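Side-chain contacts in chitinase (Thermococcus chitonophagus, PDB 5XSW), which probably cleaves internal linkages of chitin as an endochitinase and is caught here with a glycan bound: residues 152-157 against 326-331; 433-438 against 445-450. All coordinates share one frame; numbering follows the deposited sequence.

Contact 1: 152-157 against 326-331; sequences IMYNPP and WAETEI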
loop_
_atom_site.group_PDB
_atom_site.type_symbol
_atom_site.label_atom_id
_atom_site.label_comp_id
_atom_site.label_asym_id
_atom_site.label_seq_id
_atom_site.Cartn_x
_atom_site.Cartn_y
_atom_site.Cartn_z
ATOM N N ILE A 152 23.511 -1.490 -2.105
ATOM C CA ILE A 152 24.073 -0.129 -1.817
ATOM C C ILE A 152 25.519 -0.074 -2.305
ATOM O O ILE A 152 26.263 -1.016 -2.063
ATOM C CB ILE A 152 24.010 0.231 -0.283
ATOM C CG1 ILE A 152 22.530 0.306 0.193
ATOM C CG2 ILE A 152 24.757 1.572 0.045
ATOM C CD1 ILE A 152 21.794 1.535 -0.391
ATOM N N MET A 153 25.910 1.033 -2.945
ATOM C CA MET A 153 27.219 1.121 -3.558
ATOM C C MET A 153 28.203 1.675 -2.493
ATOM O O MET A 153 28.558 2.847 -2.544
ATOM C CB MET A 153 27.200 2.035 -4.798
ATOM C CG MET A 153 28.573 1.888 -5.623
ATOM S SD MET A 153 28.582 0.404 -6.642
ATOM C CE MET A 153 27.830 0.958 -8.162
ATOM N N TYR A 154 28.552 0.862 -1.496
ATOM C CA TYR A 154 29.496 1.335 -0.454
ATOM C C TYR A 154 30.872 1.612 -1.065
ATOM O O TYR A 154 31.547 2.498 -0.630
ATOM C CB TYR A 154 29.647 0.299 0.660
ATOM C CG TYR A 154 28.362 0.011 1.424
ATOM C CD1 TYR A 154 27.915 0.887 2.365
ATOM C CD2 TYR A 154 27.628 -1.176 1.185
ATOM C CE1 TYR A 154 26.679 0.609 3.096
ATOM C CE2 TYR A 154 26.405 -1.479 1.913
ATOM C CZ TYR A 154 25.960 -0.585 2.849
ATOM O OH TYR A 154 24.806 -0.825 3.580
ATOM N N ASN A 155 31.280 0.837 -2.065
ATOM C CA ASN A 155 32.623 0.995 -2.666
ATOM C C ASN A 155 32.570 1.163 -4.205
ATOM O O ASN A 155 32.813 0.230 -4.958
ATOM C CB ASN A 155 33.488 -0.230 -2.289
ATOM C CG ASN A 155 33.566 -0.468 -0.750
ATOM O OD1 ASN A 155 33.039 -1.472 -0.232
ATOM N ND2 ASN A 155 34.265 0.423 -0.032
ATOM N N PRO A 156 32.166 2.328 -4.658
ATOM C CA PRO A 156 31.921 2.581 -6.074
ATOM C C PRO A 156 33.194 2.289 -6.856
ATOM O O PRO A 156 34.316 2.576 -6.377
ATOM C CB PRO A 156 31.560 4.071 -6.120
ATOM C CG PRO A 156 31.355 4.481 -4.750
ATOM C CD PRO A 156 31.971 3.519 -3.822
ATOM N N PRO A 157 33.043 1.650 -8.001
ATOM C CA PRO A 157 34.257 1.321 -8.748
ATOM C C PRO A 157 34.899 2.564 -9.379
ATOM O O PRO A 157 36.043 2.474 -9.796
ATOM C CB PRO A 157 33.752 0.395 -9.838
ATOM C CG PRO A 157 32.311 0.911 -10.110
ATOM C CD PRO A 157 31.809 1.229 -8.702
ATOM N N TRP A 326 27.006 -10.829 1.276
ATOM C CA TRP A 326 25.840 -10.372 0.494
ATOM C C TRP A 326 24.586 -10.346 1.399
ATOM O O TRP A 326 23.458 -10.179 0.899
ATOM C CB TRP A 326 25.647 -11.283 -0.716
ATOM C CG TRP A 326 26.600 -11.036 -1.847
ATOM C CD1 TRP A 326 27.870 -11.546 -1.989
ATOM C CD2 TRP A 326 26.370 -10.213 -2.999
ATOM N NE1 TRP A 326 28.439 -11.075 -3.155
ATOM C CE2 TRP A 326 27.542 -10.267 -3.797
ATOM C CE3 TRP A 326 25.298 -9.430 -3.424
ATOM C CZ2 TRP A 326 27.666 -9.565 -5.002
ATOM C CZ3 TRP A 326 25.416 -8.746 -4.625
ATOM C CH2 TRP A 326 26.591 -8.809 -5.394
ATOM N N ALA A 327 24.785 -10.507 2.720
ATOM C CA ALA A 327 23.662 -10.587 3.649
ATOM C C ALA A 327 22.652 -9.409 3.510
ATOM O O ALA A 327 21.469 -9.668 3.414
ATOM C CB ALA A 327 24.147 -10.648 5.091
ATOM N N GLU A 328 23.109 -8.155 3.528
ATOM C CA GLU A 328 22.215 -7.031 3.448
ATOM C C GLU A 328 21.360 -7.093 2.147
ATOM O O GLU A 328 20.116 -6.893 2.148
ATOM C CB GLU A 328 22.984 -5.714 3.500
ATOM C CG GLU A 328 22.035 -4.503 3.299
ATOM C CD GLU A 328 22.719 -3.149 3.421
ATOM O OE1 GLU A 328 23.856 -3.010 2.890
ATOM O OE2 GLU A 328 22.107 -2.230 3.982
ATOM N N THR A 329 22.045 -7.342 1.050
ATOM C CA THR A 329 21.400 -7.400 -0.284
ATOM C C THR A 329 20.362 -8.535 -0.318
ATOM O O THR A 329 19.285 -8.389 -0.896
ATOM C CB THR A 329 22.461 -7.564 -1.417
ATOM O OG1 THR A 329 23.312 -6.389 -1.403
ATOM C CG2 THR A 329 21.754 -7.660 -2.787
ATOM N N GLU A 330 20.687 -9.680 0.263
ATOM C CA GLU A 330 19.732 -10.772 0.343
ATOM C C GLU A 330 18.447 -10.391 1.141
ATOM O O GLU A 330 17.331 -10.701 0.703
ATOM C CB GLU A 330 20.394 -12.008 1.037
ATOM C CG GLU A 330 21.461 -12.637 0.120
ATOM C CD GLU A 330 22.355 -13.584 0.907
ATOM O OE1 GLU A 330 21.826 -14.294 1.773
ATOM O OE2 GLU A 330 23.559 -13.604 0.667
ATOM N N ILE A 331 18.623 -9.744 2.285
ATOM C CA ILE A 331 17.516 -9.308 3.153
ATOM C C ILE A 331 16.645 -8.299 2.398
ATOM O O ILE A 331 15.405 -8.400 2.343
ATOM C CB ILE A 331 18.035 -8.678 4.420
ATOM C CG1 ILE A 331 18.703 -9.760 5.292
ATOM C CG2 ILE A 331 16.888 -8.014 5.225
ATOM C CD1 ILE A 331 19.440 -9.222 6.513
HETATM O O HOH W 1 23.867 -3.553 0.074
#
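A largely buried polar network, built round one carboxylate at the start of a helix, joins Tyr-154 of a loop to Glu-328 in the first turn of helix 327-338. The phenol OH donates a very short hydrogen bond to OE1 of Glu-328, 2.5 Å from oxygen to oxygen. The two side chains approach from opposite directions, and OE1 meets the ring at its edge, in the ring plane. Carboxylate and ring are themselves almost coplanar, 16° apart. The glutamate reaches this far because its chain runs fully extended off the helix (chi1 175°, chi2 177°). OE1 has a second donor in a water that stands 2.9 Å from it; the water in turn accepts from the backbone N of Ile-152 at 3.0 Å, so the carboxylate holds side chain and main chain of the same loop. Ile-152 also bears on the ring, its CG2 lying 3.6 Å above the ring centre. At the other carboxylate oxygen, OE2 forms a salt bridge with Arg-304 NE and a hydrogen bond with Tyr-315 OH, while Arg-304 NH2 hydrogen-bonds to the phenol oxygen. A phenylalanine in place of Tyr-154 would keep the ring beneath Ile-152 but would probably leave OE1 with the water alone among the partners described and Arg-304 NH2 without this acceptor. Helix 327-338 goes on to carry Asn-337 of the glycan pocket; here, at its opposite end, the arrangement is that of a largely buried network of hydrogen bonds and a salt bridge tying a loop to a helix N-terminus.

Contact 2: 433-438 against 445-450; sequences RAYDLL and DHISYR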
loop_
_atom_site.group_PDB
_atom_site.type_symbol
_atom_site.label_atom_id
_atom_site.label_comp_id
_atom_site.label_asym_id
_atom_site.label_seq_id
_atom_site.Cartn_x
_atom_site.Cartn_y
_atom_site.Cartn_z
ATOM N N ARG A 433 25.008 24.690 -19.179
ATOM C CA ARG A 433 26.427 25.106 -19.274
ATOM C C ARG A 433 27.351 23.934 -19.066
ATOM O O ARG A 433 28.338 23.751 -19.802
ATOM C CB ARG A 433 26.761 26.220 -18.256
ATOM C CG ARG A 433 28.222 26.703 -18.382
ATOM C CD ARG A 433 28.528 27.890 -17.470
ATOM N NE ARG A 433 29.958 28.248 -17.483
ATOM C CZ ARG A 433 30.512 29.110 -18.339
ATOM N NH1 ARG A 433 29.764 29.713 -19.259
ATOM N NH2 ARG A 433 31.812 29.375 -18.269
ATOM N N ALA A 434 27.034 23.079 -18.079
ATOM C CA ALA A 434 27.894 21.909 -17.879
ATOM C C ALA A 434 27.853 20.967 -19.090
ATOM O O ALA A 434 28.868 20.393 -19.530
ATOM C CB ALA A 434 27.462 21.144 -16.539
ATOM N N TYR A 435 26.645 20.757 -19.605
ATOM C CA TYR A 435 26.528 19.945 -20.826
ATOM C C TYR A 435 27.448 20.512 -21.984
ATOM O O TYR A 435 28.235 19.797 -22.628
ATOM C CB TYR A 435 25.063 19.907 -21.266
ATOM C CG TYR A 435 24.911 19.371 -22.651
ATOM C CD1 TYR A 435 24.761 17.990 -22.865
ATOM C CD2 TYR A 435 24.977 20.234 -23.769
ATOM C CE1 TYR A 435 24.666 17.472 -24.136
ATOM C CE2 TYR A 435 24.901 19.722 -25.047
ATOM C CZ TYR A 435 24.742 18.347 -25.224
ATOM O OH TYR A 435 24.641 17.820 -26.489
ATOM N N ASP A 436 27.324 21.812 -22.203
ATOM C CA ASP A 436 28.120 22.505 -23.260
ATOM C C ASP A 436 29.622 22.277 -23.050
ATOM O O ASP A 436 30.312 21.818 -23.971
ATOM C CB ASP A 436 27.777 24.004 -23.280
ATOM C CG ASP A 436 26.405 24.278 -23.838
ATOM O OD1 ASP A 436 25.950 23.430 -24.643
ATOM O OD2 ASP A 436 25.782 25.315 -23.468
ATOM N N LEU A 437 30.132 22.492 -21.828
ATOM C CA LEU A 437 31.561 22.277 -21.612
ATOM C C LEU A 437 31.993 20.850 -21.758
ATOM O O LEU A 437 33.077 20.532 -22.289
ATOM C CB LEU A 437 31.981 22.793 -20.212
ATOM C CG LEU A 437 31.647 24.287 -20.054
ATOM C CD1 LEU A 437 31.860 24.840 -18.607
ATOM C CD2 LEU A 437 32.463 25.110 -21.094
ATOM N N LEU A 438 31.177 19.942 -21.238
ATOM C CA LEU A 438 31.549 18.522 -21.310
ATOM C C LEU A 438 31.415 17.992 -22.706
ATOM O O LEU A 438 32.142 17.072 -23.091
ATOM C CB LEU A 438 30.680 17.680 -20.328
ATOM C CG LEU A 438 30.941 17.994 -18.852
ATOM C CD1 LEU A 438 29.924 17.219 -17.924
ATOM C CD2 LEU A 438 32.384 17.662 -18.448
ATOM N N ASP A 445 28.673 17.658 -29.990
ATOM C CA ASP A 445 27.277 17.330 -30.339
ATOM C C ASP A 445 26.547 16.413 -29.311
ATOM O O ASP A 445 25.370 16.091 -29.504
ATOM C CB ASP A 445 27.227 16.636 -31.718
ATOM C CG ASP A 445 28.374 15.617 -31.924
ATOM O OD1 ASP A 445 29.368 15.583 -31.105
ATOM O OD2 ASP A 445 28.285 14.856 -32.939
ATOM N N HIS A 446 27.251 15.977 -28.264
ATOM C CA HIS A 446 26.622 15.142 -27.221
ATOM C C HIS A 446 27.587 15.026 -26.061
ATOM O O HIS A 446 28.742 15.426 -26.185
ATOM C CB HIS A 446 26.282 13.742 -27.764
ATOM C CG HIS A 446 27.483 13.006 -28.266
ATOM N ND1 HIS A 446 27.857 13.013 -29.593
ATOM C CD2 HIS A 446 28.399 12.243 -27.624
ATOM C CE1 HIS A 446 28.963 12.300 -29.746
ATOM N NE2 HIS A 446 29.314 11.822 -28.566
ATOM N N ILE A 447 27.103 14.521 -24.910
ATOM C CA ILE A 447 27.991 14.071 -23.853
ATOM C C ILE A 447 27.832 12.533 -23.725
ATOM O O ILE A 447 27.034 11.911 -24.421
ATOM C CB ILE A 447 27.675 14.751 -22.479
ATOM C CG1 ILE A 447 26.258 14.406 -22.019
ATOM C CG2 ILE A 447 27.841 16.269 -22.551
ATOM C CD1 ILE A 447 25.938 14.929 -20.642
ATOM N N SER A 448 28.623 11.934 -22.855
ATOM C CA SER A 448 28.640 10.504 -22.677
ATOM C C SER A 448 27.831 10.119 -21.420
ATOM O O SER A 448 28.031 10.713 -20.352
ATOM C CB SER A 448 30.043 9.991 -22.503
ATOM O OG SER A 448 30.028 8.655 -21.998
ATOM N N TYR A 449 26.954 9.116 -21.547
ATOM C CA TYR A 449 26.241 8.617 -20.355
ATOM C C TYR A 449 27.273 8.080 -19.347
ATOM O O TYR A 449 27.348 8.509 -18.202
ATOM C CB TYR A 449 25.245 7.530 -20.746
ATOM C CG TYR A 449 24.657 6.885 -19.504
ATOM C CD1 TYR A 449 23.589 7.457 -18.857
ATOM C CD2 TYR A 449 25.183 5.711 -19.009
ATOM C CE1 TYR A 449 22.994 6.836 -17.692
ATOM C CE2 TYR A 449 24.623 5.074 -17.842
ATOM C CZ TYR A 449 23.540 5.651 -17.230
ATOM O OH TYR A 449 23.012 5.020 -16.130
ATOM N N ARG A 450 28.113 7.177 -19.812
ATOM C CA ARG A 450 29.091 6.548 -18.929
ATOM C C ARG A 450 30.027 7.579 -18.229
ATOM O O ARG A 450 30.216 7.545 -17.001
ATOM C CB ARG A 450 29.937 5.539 -19.730
ATOM C CG ARG A 450 30.971 4.870 -18.817
ATOM C CD ARG A 450 31.819 3.865 -19.541
ATOM N NE ARG A 450 33.054 3.631 -18.804
ATOM C CZ ARG A 450 33.966 2.712 -19.150
ATOM N NH1 ARG A 450 33.763 1.897 -20.193
ATOM N NH2 ARG A 450 35.070 2.593 -18.434
#
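Ile-447 pushes its CG2 methyl against helix 421-439, between Tyr-435 and Leu-438, and this is where the contact is tight. The methyl lies 3.5 Å from CD1 of the Tyr-435 ring and 3.6 Å from the backbone O of the same residue. From the next turn of the helix, CB of Leu-438 closes on it at 3.9 Å. Ile-447 directs its CG2 at the helix by placing CG1 between the backbone N and the carbonyl carbon (chi1 61°), normally a crowded position, and the CD1 methyl at the end of that branch still comes within 4.0 Å of Tyr-435 CD1. The tyrosine ring meets the isoleucine obliquely.

The chain leaves helix 421-439, turns back through a short loop, and strand 447-448 pairs antiparallel with strand 396-397 before leading straight into helix 449-461. Ser-448 is the N-cap of that last helix, its OG bonded to the backbone N of Tyr-451. Ile-402 of helix 399-412 touches both Tyr-435 and Ile-447, and Ile-456 of helix 449-461 touches Ile-447 as well, which makes the isoleucine a shared plug between three helices.

Toward the loop the packing thins. With CG anti to the backbone N (chi1 167°), the Tyr-435 side chain extends along the returning chain, where its OH lies 3.4 Å from CA of His-446 and 3.6 Å from the backbone O of Asp-445. Both residues offer main chain to the phenol, since their side chains set off away from the helix; His-446 is partly exposed, and Asp-445 stands in solvent.

In the fold
Both contacts belong to the largely helical part of the chain that follows the strand-rich N-terminal region, yet they share no helix or strand, and their centres are 30 Å apart. Contact 1 lies about 13 Å from the chain centre and brings together segments 169 residues apart in sequence; contact 2 lies about 27 Å out and fastens near neighbours across a short loop. Both are mostly buried, but their chemistry differs: nearer the middle, largely buried polar groups satisfy one another with an arginine and a water, whereas contact 2, though farther out, packs mainly apolar atoms, and only its loop end, at His-446 and Asp-445, leads to solvent.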